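Local coordinates for iron uptake protein A2 (Synechocystis sp., PDB 2VOZ), which binds ferric iron in the periplasm and probably hands it to an ABC transporter for import into the cell, at residues 132-146 / 241-253. Residues are numbered along the deposited sequence; the frame is centred on the assembly and turned at random. Where two conformers were deposited one is given.
Sequences VLYYSRDRVNPADLS and VVEKVSLFFPNTG. With SO4 (sulfate ion), chain E.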
ATOM      1  N   VAL B 132     -18.389  17.006 -16.921  1.00  8.53           N
ATOM      2  CA  VAL B 132     -19.303  18.032 -16.461  1.00  9.00           C
ATOM      3  C   VAL B 132     -18.620  19.394 -16.438  1.00  9.20           C
ATOM      4  O   VAL B 132     -17.456  19.521 -16.801  1.00  8.79           O
ATOM      5  CB  VAL B 132     -19.839  17.704 -15.048  1.00  9.75           C
ATOM      6  CG1 VAL B 132     -20.714  16.428 -15.068  1.00 11.56           C
ATOM      7  CG2 VAL B 132     -18.692  17.601 -13.987  1.00  8.49           C
ATOM      8  N   LEU B 133     -19.361  20.409 -15.993  1.00  8.50           N
ATOM      9  CA  LEU B 133     -18.780  21.720 -15.797  1.00  9.11           C
ATOM     10  C   LEU B 133     -18.613  21.979 -14.323  1.00  9.94           C
ATOM     11  O   LEU B 133     -19.416  21.488 -13.488  1.00 11.47           O
ATOM     12  CB  LEU B 133     -19.691  22.792 -16.370  1.00  9.03           C
ATOM     13  CG  LEU B 133     -20.125  22.613 -17.824  1.00  9.70           C
ATOM     14  CD1 LEU B 133     -20.831  23.875 -18.370  1.00 10.79           C
ATOM     15  CD2 LEU B 133     -18.935  22.275 -18.697  1.00 10.35           C
ATOM     16  N   TYR B 134     -17.555  22.715 -14.011  1.00  8.52           N
ATOM     17  CA  TYR B 134     -17.303  23.201 -12.663  1.00  8.43           C
ATOM     18  C   TYR B 134     -17.281  24.711 -12.735  1.00  8.14           C
ATOM     19  O   TYR B 134     -16.811  25.293 -13.716  1.00  9.34           O
ATOM     20  CB  TYR B 134     -15.973  22.665 -12.135  1.00  8.97           C
ATOM     21  CG  TYR B 134     -16.081  21.179 -11.924  1.00  9.36           C
ATOM     22  CD1 TYR B 134     -15.586  20.286 -12.863  1.00  7.76           C
ATOM     23  CD2 TYR B 134     -16.771  20.674 -10.832  1.00 10.42           C
ATOM     24  CE1 TYR B 134     -15.695  18.903 -12.683  1.00  9.41           C
ATOM     25  CE2 TYR B 134     -16.897  19.304 -10.639  1.00  8.59           C
ATOM     26  CZ  TYR B 134     -16.359  18.428 -11.574  1.00 11.02           C
ATOM     27  OH  TYR B 134     -16.492  17.077 -11.353  1.00 10.61           O
ATOM     28  N   TYR B 135     -17.787  25.363 -11.704  1.00  8.99           N
ATOM     29  CA  TYR B 135     -17.834  26.833 -11.771  1.00  8.73           C
ATOM     30  C   TYR B 135     -17.573  27.467 -10.434  1.00  9.16           C
ATOM     31  O   TYR B 135     -17.879  26.890  -9.382  1.00  9.67           O
ATOM     32  CB  TYR B 135     -19.174  27.325 -12.350  1.00  9.15           C
ATOM     33  CG  TYR B 135     -20.381  27.054 -11.455  1.00  9.63           C
ATOM     34  CD1 TYR B 135     -21.127  25.863 -11.594  1.00 10.00           C
ATOM     35  CD2 TYR B 135     -20.756  27.990 -10.448  1.00  8.24           C
ATOM     36  CE1 TYR B 135     -22.246  25.595 -10.788  1.00 11.46           C
ATOM     37  CE2 TYR B 135     -21.887  27.740  -9.661  1.00 10.18           C
ATOM     38  CZ  TYR B 135     -22.602  26.546  -9.820  1.00 12.71           C
ATOM     39  OH  TYR B 135     -23.682  26.292  -8.982  1.00 15.23           O
ATOM     40  N   SER B 136     -17.014  28.672 -10.492  1.00  9.16           N
ATOM     41  CA  SER B 136     -16.747  29.474  -9.314  1.00 10.05           C
ATOM     42  C   SER B 136     -18.077  29.901  -8.687  1.00 10.02           C
ATOM     43  O   SER B 136     -18.857  30.605  -9.311  1.00 10.08           O
ATOM     44  CB  SER B 136     -15.998  30.755  -9.740  1.00  9.48           C
ATOM     45  OG  SER B 136     -15.841  31.637  -8.641  1.00 10.48           O
ATOM     46  N   ARG B 137     -18.290  29.534  -7.442  1.00 11.41           N
ATOM     47  CA  ARG B 137     -19.534  29.890  -6.748  1.00 13.79           C
ATOM     48  C   ARG B 137     -19.641  31.415  -6.614  1.00 14.68           C
ATOM     49  O   ARG B 137     -20.723  31.966  -6.780  1.00 17.20           O
ATOM     50  CB  ARG B 137     -19.567  29.220  -5.398  1.00 13.38           C
ATOM     51  CG  ARG B 137     -19.804  27.749  -5.539  1.00 16.09           C
ATOM     52  CD  ARG B 137     -19.886  27.000  -4.195  1.00 19.68           C
ATOM     53  NE  ARG B 137     -20.918  27.540  -3.314  1.00 21.56           N
ATOM     54  CZ  ARG B 137     -22.231  27.336  -3.442  1.00 26.97           C
ATOM     55  NH1 ARG B 137     -22.723  26.614  -4.454  1.00 28.40           N
ATOM     56  NH2 ARG B 137     -23.069  27.881  -2.552  1.00 26.41           N
ATOM     57  N   ASP B 138     -18.506  32.081  -6.387  1.00 14.16           N
ATOM     58  CA  ASP B 138     -18.508  33.519  -6.180  0.50 15.72           C
ATOM     59  C   ASP B 138     -18.626  34.293  -7.492  1.00 15.98           C
ATOM     60  O   ASP B 138     -19.238  35.378  -7.526  1.00 17.78           O
ATOM     61  CB  ASP B 138     -17.244  33.942  -5.431  0.50 16.00           C
ATOM     62  CG  ASP B 138     -17.257  33.520  -3.969  0.50 18.90           C
ATOM     63  OD1 ASP B 138     -16.217  33.695  -3.309  0.50 21.08           O
ATOM     64  OD2 ASP B 138     -18.287  33.011  -3.468  0.50 22.52           O
ATOM     65  N   ARG B 139     -18.075  33.743  -8.579  1.00 14.88           N
ATOM     66  CA  ARG B 139     -17.963  34.534  -9.816  1.00 13.40           C
ATOM     67  C   ARG B 139     -18.849  34.136 -10.978  1.00 13.47           C
ATOM     68  O   ARG B 139     -18.896  34.840 -11.998  1.00 14.06           O
ATOM     69  CB  ARG B 139     -16.504  34.578 -10.284  1.00 13.94           C
ATOM     70  CG  ARG B 139     -15.515  35.072  -9.222  1.00 13.49           C
ATOM     71  CD  ARG B 139     -14.136  35.245  -9.789  1.00 12.22           C
ATOM     72  NE  ARG B 139     -13.603  33.950 -10.269  1.00 11.10           N
ATOM     73  CZ  ARG B 139     -13.033  33.030  -9.493  1.00  9.07           C
ATOM     74  NH1 ARG B 139     -12.575  31.893 -10.050  1.00  9.40           N
ATOM     75  NH2 ARG B 139     -12.826  33.238  -8.165  1.00 10.91           N
ATOM     76  N   VAL B 140     -19.509  32.998 -10.847  1.00 12.87           N
ATOM     77  CA  VAL B 140     -20.410  32.501 -11.868  1.00 12.98           C
ATOM     78  C   VAL B 140     -21.747  32.199 -11.294  1.00 15.01           C
ATOM     79  O   VAL B 140     -21.856  31.537 -10.261  1.00 16.60           O
ATOM     80  CB  VAL B 140     -19.867  31.202 -12.530  1.00 11.90           C
ATOM     81  CG1 VAL B 140     -20.894  30.649 -13.521  1.00 11.43           C
ATOM     82  CG2 VAL B 140     -18.520  31.474 -13.188  1.00 11.95           C
ATOM     83  N   ASN B 141     -22.777  32.648 -12.017  1.00 16.67           N
ATOM     84  CA  ASN B 141     -24.139  32.357 -11.711  1.00 17.75           C
ATOM     85  C   ASN B 141     -24.507  31.149 -12.586  1.00 17.83           C
ATOM     86  O   ASN B 141     -24.407  31.266 -13.812  1.00 17.42           O
ATOM     87  CB  ASN B 141     -24.961  33.586 -12.108  1.00 18.61           C
ATOM     88  CG  ASN B 141     -26.445  33.408 -11.844  1.00 20.87           C
ATOM     89  OD1 ASN B 141     -26.939  32.302 -11.758  1.00 22.39           O
ATOM     90  ND2 ASN B 141     -27.162  34.529 -11.722  1.00 26.08           N
ATOM     91  N   PRO B 142     -24.933  30.015 -11.977  1.00 18.22           N
ATOM     92  CA  PRO B 142     -25.192  28.843 -12.795  1.00 18.37           C
ATOM     93  C   PRO B 142     -26.345  29.003 -13.788  1.00 18.24           C
ATOM     94  O   PRO B 142     -26.416  28.230 -14.733  1.00 17.24           O
ATOM     95  CB  PRO B 142     -25.530  27.751 -11.784  1.00 19.35           C
ATOM     96  CG  PRO B 142     -25.943  28.480 -10.540  1.00 18.82           C
ATOM     97  CD  PRO B 142     -25.183  29.742 -10.541  1.00 19.10           C
ATOM     98  N   ALA B 143     -27.204  30.013 -13.606  1.00 17.84           N
ATOM     99  CA  ALA B 143     -28.229  30.301 -14.635  1.00 17.71           C
ATOM    100  C   ALA B 143     -27.590  30.654 -15.978  1.00 16.75           C
ATOM    101  O   ALA B 143     -28.223  30.517 -17.039  1.00 17.10           O
ATOM    102  CB  ALA B 143     -29.147  31.431 -14.179  1.00 19.11           C
ATOM    103  N   ASP B 144     -26.349  31.141 -15.939  1.00 15.23           N
ATOM    104  CA  ASP B 144     -25.594  31.518 -17.149  1.00 14.21           C
ATOM    105  C   ASP B 144     -24.949  30.312 -17.864  1.00 14.23           C
ATOM    106  O   ASP B 144     -24.412  30.462 -18.974  1.00 14.56           O
ATOM    107  CB  ASP B 144     -24.501  32.538 -16.812  1.00 15.16           C
ATOM    108  CG  ASP B 144     -25.064  33.901 -16.427  1.00 19.51           C
ATOM    109  OD1 ASP B 144     -24.301  34.722 -15.864  1.00 23.41           O
ATOM    110  OD2 ASP B 144     -26.257  34.158 -16.727  1.00 23.85           O
ATOM    111  N   LEU B 145     -24.991  29.154 -17.210  1.00 12.24           N
ATOM    112  CA  LEU B 145     -24.462  27.912 -17.778  1.00 12.20           C
ATOM    113  C   LEU B 145     -25.590  27.119 -18.420  1.00 12.14           C
ATOM    114  O   LEU B 145     -26.749  27.176 -17.966  1.00 13.40           O
ATOM    115  CB  LEU B 145     -23.801  27.079 -16.654  1.00 10.80           C
ATOM    116  CG  LEU B 145     -22.551  27.729 -16.031  1.00 11.08           C
ATOM    117  CD1 LEU B 145     -22.085  26.918 -14.860  1.00 12.44           C
ATOM    118  CD2 LEU B 145     -21.413  27.920 -17.048  1.00 12.83           C
ATOM    119  N   SER B 146     -25.275  26.327 -19.452  1.00 11.35           N
ATOM    120  CA  SER B 146     -26.279  25.430 -20.036  1.00 12.10           C
ATOM    121  C   SER B 146     -25.618  24.217 -20.679  1.00 11.80           C
ATOM    122  O   SER B 146     -25.754  23.101 -20.201  1.00 12.30           O
ATOM    123  CB  SER B 146     -27.151  26.153 -21.081  1.00 12.09           C
ATOM    124  OG  SER B 146     -26.393  26.793 -22.091  1.00 11.51           O
ATOM    125  N   VAL B 241     -11.689  23.853  -1.757  1.00 10.65           N
ATOM    126  CA  VAL B 241     -12.016  23.812  -3.180  1.00 10.50           C
ATOM    127  C   VAL B 241     -13.516  23.513  -3.382  1.00 10.44           C
ATOM    128  O   VAL B 241     -14.167  24.147  -4.209  1.00 10.15           O
ATOM    129  CB  VAL B 241     -11.177  22.754  -3.915  1.00 10.82           C
ATOM    130  CG1 VAL B 241     -11.588  22.659  -5.393  1.00 11.54           C
ATOM    131  CG2 VAL B 241      -9.666  23.062  -3.782  1.00 11.38           C
ATOM    132  N   VAL B 242     -14.045  22.540  -2.630  1.00  9.56           N
ATOM    133  CA  VAL B 242     -15.459  22.187  -2.823  0.50 11.22           C
ATOM    134  C   VAL B 242     -16.359  23.320  -2.276  1.00 10.33           C
ATOM    135  O   VAL B 242     -17.466  23.500  -2.770  1.00 11.31           O
ATOM    136  CB  VAL B 242     -15.826  20.796  -2.304  0.50 11.00           C
ATOM    137  CG1 VAL B 242     -14.970  19.736  -3.002  0.50 10.98           C
ATOM    138  CG2 VAL B 242     -15.674  20.716  -0.795  0.50 10.42           C
ATOM    139  N   GLU B 243     -15.840  24.135  -1.361  1.00 11.52           N
ATOM    140  CA  GLU B 243     -16.605  25.296  -0.882  1.00 12.36           C
ATOM    141  C   GLU B 243     -16.654  26.380  -1.907  1.00 11.99           C
ATOM    142  O   GLU B 243     -17.564  27.188  -1.892  1.00 14.33           O
ATOM    143  CB  GLU B 243     -16.013  25.842   0.415  1.00 13.33           C
ATOM    144  CG  GLU B 243     -16.602  25.072   1.601  1.00 19.01           C
ATOM    145  CD  GLU B 243     -15.664  24.970   2.784  1.00 26.16           C
ATOM    146  OE1 GLU B 243     -14.659  25.736   2.835  1.00 31.40           O
ATOM    147  OE2 GLU B 243     -15.937  24.102   3.663  1.00 30.01           O
ATOM    148  N   LYS B 244     -15.657  26.419  -2.772  1.00 10.85           N
ATOM    149  CA  LYS B 244     -15.478  27.531  -3.708  1.00 11.18           C
ATOM    150  C   LYS B 244     -15.975  27.236  -5.110  1.00 11.59           C
ATOM    151  O   LYS B 244     -16.210  28.148  -5.904  1.00 11.46           O
ATOM    152  CB  LYS B 244     -14.018  27.957  -3.755  1.00 11.27           C
ATOM    153  CG  LYS B 244     -13.621  28.730  -2.497  1.00 14.97           C
ATOM    154  CD  LYS B 244     -12.196  29.240  -2.588  1.00 18.72           C
ATOM    155  CE  LYS B 244     -11.875  30.098  -1.363  1.00 21.43           C
ATOM    156  NZ  LYS B 244     -12.619  31.387  -1.484  1.00 22.46           N
ATOM    157  N   VAL B 245     -16.132  25.955  -5.401  1.00  9.85           N
ATOM    158  CA  VAL B 245     -16.433  25.495  -6.772  1.00  9.28           C
ATOM    159  C   VAL B 245     -17.607  24.547  -6.701  1.00  9.76           C
ATOM    160  O   VAL B 245     -17.669  23.735  -5.771  1.00 11.06           O
ATOM    161  CB  VAL B 245     -15.189  24.755  -7.358  1.00  9.24           C
ATOM    162  CG1 VAL B 245     -15.508  24.230  -8.765  1.00  9.61           C
ATOM    163  CG2 VAL B 245     -13.946  25.674  -7.364  1.00 11.49           C
ATOM    164  N   SER B 246     -18.570  24.647  -7.638  1.00  9.36           N
ATOM    165  CA  SER B 246     -19.693  23.698  -7.680  1.00  9.83           C
ATOM    166  C   SER B 246     -19.694  22.913  -8.983  1.00 10.49           C
ATOM    167  O   SER B 246     -19.114  23.339  -9.975  1.00 10.09           O
ATOM    168  CB  SER B 246     -21.045  24.391  -7.500  1.00 11.43           C
ATOM    169  OG  SER B 246     -21.209  24.832  -6.135  1.00 15.25           O
ATOM    170  N   LEU B 247     -20.372  21.770  -8.955  1.00 10.37           N
ATOM    171  CA  LEU B 247     -20.492  20.891 -10.123  1.00 10.27           C
ATOM    172  C   LEU B 247     -21.814  21.243 -10.824  1.00 10.60           C
ATOM    173  O   LEU B 247     -22.852  21.363 -10.181  1.00 11.09           O
ATOM    174  CB  LEU B 247     -20.508  19.428  -9.646  1.00 10.27           C
ATOM    175  CG  LEU B 247     -20.621  18.309 -10.691  1.00 10.75           C
ATOM    176  CD1 LEU B 247     -20.029  17.054 -10.071  1.00 12.20           C
ATOM    177  CD2 LEU B 247     -22.061  18.029 -11.088  1.00 10.19           C
ATOM    178  N   PHE B 248     -21.773  21.388 -12.144  1.00 10.51           N
ATOM    179  CA  PHE B 248     -22.965  21.646 -12.941  1.00 10.86           C
ATOM    180  C   PHE B 248     -23.048  20.603 -14.054  1.00 10.66           C
ATOM    181  O   PHE B 248     -22.081  20.474 -14.828  1.00  9.85           O
ATOM    182  CB  PHE B 248     -22.860  23.054 -13.562  1.00 11.40           C
ATOM    183  CG  PHE B 248     -23.998  23.400 -14.486  1.00 12.24           C
ATOM    184  CD1 PHE B 248     -25.212  23.914 -13.957  1.00 14.43           C
ATOM    185  CD2 PHE B 248     -23.872  23.232 -15.863  1.00 12.93           C
ATOM    186  CE1 PHE B 248     -26.282  24.238 -14.823  1.00 14.17           C
ATOM    187  CE2 PHE B 248     -24.942  23.538 -16.742  1.00 12.02           C
ATOM    188  CZ  PHE B 248     -26.139  24.047 -16.217  1.00 14.48           C
ATOM    189  N   PHE B 249     -24.178  19.896 -14.144  1.00  9.79           N
ATOM    190  CA  PHE B 249     -24.421  18.986 -15.250  1.00 10.44           C
ATOM    191  C   PHE B 249     -24.906  19.760 -16.473  1.00 10.63           C
ATOM    192  O   PHE B 249     -26.006  20.328 -16.442  1.00 11.15           O
ATOM    193  CB  PHE B 249     -25.459  17.904 -14.916  1.00 10.51           C
ATOM    194  CG  PHE B 249     -24.986  16.861 -13.938  1.00 10.37           C
ATOM    195  CD1 PHE B 249     -24.144  15.820 -14.338  1.00 12.51           C
ATOM    196  CD2 PHE B 249     -25.417  16.898 -12.609  1.00 15.53           C
ATOM    197  CE1 PHE B 249     -23.714  14.848 -13.427  1.00 14.24           C
ATOM    198  CE2 PHE B 249     -24.993  15.929 -11.703  1.00 15.67           C
ATOM    199  CZ  PHE B 249     -24.125  14.911 -12.108  1.00 14.35           C
ATOM    200  N   PRO B 250     -24.099  19.782 -17.541  1.00  9.85           N
ATOM    201  CA  PRO B 250     -24.533  20.444 -18.757  1.00  9.69           C
ATOM    202  C   PRO B 250     -25.455  19.610 -19.651  1.00  9.51           C
ATOM    203  O   PRO B 250     -25.517  18.380 -19.546  1.00 10.36           O
ATOM    204  CB  PRO B 250     -23.217  20.671 -19.496  1.00  8.78           C
ATOM    205  CG  PRO B 250     -22.451  19.419 -19.144  1.00  7.62           C
ATOM    206  CD  PRO B 250     -22.728  19.251 -17.684  1.00 10.32           C
ATOM    207  N   ASN B 251     -26.106  20.324 -20.559  1.00  9.94           N
ATOM    208  CA  ASN B 251     -26.868  19.744 -21.665  1.00 11.22           C
ATOM    209  C   ASN B 251     -28.062  18.908 -21.200  1.00 12.61           C
ATOM    210  O   ASN B 251     -28.423  17.940 -21.862  1.00 12.48           O
ATOM    211  CB  ASN B 251     -25.952  18.888 -22.565  1.00 11.07           C
ATOM    212  CG  ASN B 251     -24.998  19.732 -23.362  1.00 11.02           C
ATOM    213  OD1 ASN B 251     -24.169  20.386 -22.788  1.00  8.46           O
ATOM    214  ND2 ASN B 251     -25.130  19.727 -24.691  1.00 12.86           N
ATOM    215  N   THR B 252     -28.642  19.263 -20.058  1.00 13.01           N
ATOM    216  CA  THR B 252     -29.814  18.528 -19.560  1.00 14.73           C
ATOM    217  C   THR B 252     -31.107  19.320 -19.761  1.00 16.57           C
ATOM    218  O   THR B 252     -32.192  18.835 -19.392  1.00 16.16           O
ATOM    219  CB  THR B 252     -29.678  18.159 -18.068  1.00 14.35           C
ATOM    220  OG1 THR B 252     -29.863  19.334 -17.278  1.00 15.94           O
ATOM    221  CG2 THR B 252     -28.302  17.564 -17.777  1.00 17.43           C
ATOM    222  N   GLY B 253     -30.977  20.510 -20.348  1.00 16.82           N
ATOM    223  CA  GLY B 253     -32.133  21.378 -20.602  1.00 20.16           C
ATOM    224  C   GLY B 253     -33.066  20.827 -21.653  1.00 22.31           C
ATOM    225  O   GLY B 253     -32.733  19.866 -22.362  1.00 22.73           O
TER
HETATM  226  S   SO4 E1347     -22.497  21.165  -5.469  1.00 32.28           S
HETATM  227  O1  SO4 E1347     -21.513  20.953  -6.534  1.00 25.74           O
HETATM  228  O2  SO4 E1347     -22.320  22.482  -4.799  1.00 25.24           O
HETATM  229  O3  SO4 E1347     -23.867  21.103  -6.016  1.00 32.03           O
HETATM  230  O4  SO4 E1347     -22.362  20.109  -4.453  1.00 31.17           O
HETATM  231  O   HOH W   1     -14.162  30.313  -6.975  1.00 19.04           O
HETATM  232  O   HOH W   2     -16.322  30.775  -5.011  1.00 19.87           O
HETATM  233  O   HOH W   3     -14.141  32.347  -4.125  1.00 35.11           O
HETATM  234  O   HOH W   4     -28.940  22.221 -21.314  1.00 21.26           O
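Tyr135 and Ser246 face each other in an antiparallel hydrogen-bonded pair, part of the pairing of strand 245-248 with the end of strand 124-136 in a periplasmic-binding-protein fold. Their chains are joined both ways, Tyr135 N to Ser246 O and Ser246 N to Tyr135 O. With CG lying between the backbone N and the carbonyl carbon (chi1 67°), the Tyr135 ring leans across the strand: Ser246 CB sits over one face, 4.0 Å from the centroid, a CH-pi contact, while Phe248 CB meets the ring edge 3.8 Å from CE1. Replacing Tyr135 by alanine is likely to strip Ser246 CB of its aromatic cover and open a gap beside Phe248 CB. Phe248 in turn presents a face to Leu145 CB, 15° off the ring normal, and the Leu133 and Phe248 side chains lie side by side. On the other side, the Tyr134 ring crosses Leu247 (CE2 to CB, 3.7 Å); its OH hydrogen-bonds Asn223 O, and its side chain lies about 5 Å from that of the iron-binding Tyr226. Arg137, bent at chi3 (57°), reaches Ser246 OG nearly in its guanidinium plane; NH1 donates over 2.9 Å, and OG in turn donates to O2 of a sulfate, probably from the crystallisation liquor, 2.9 Å away.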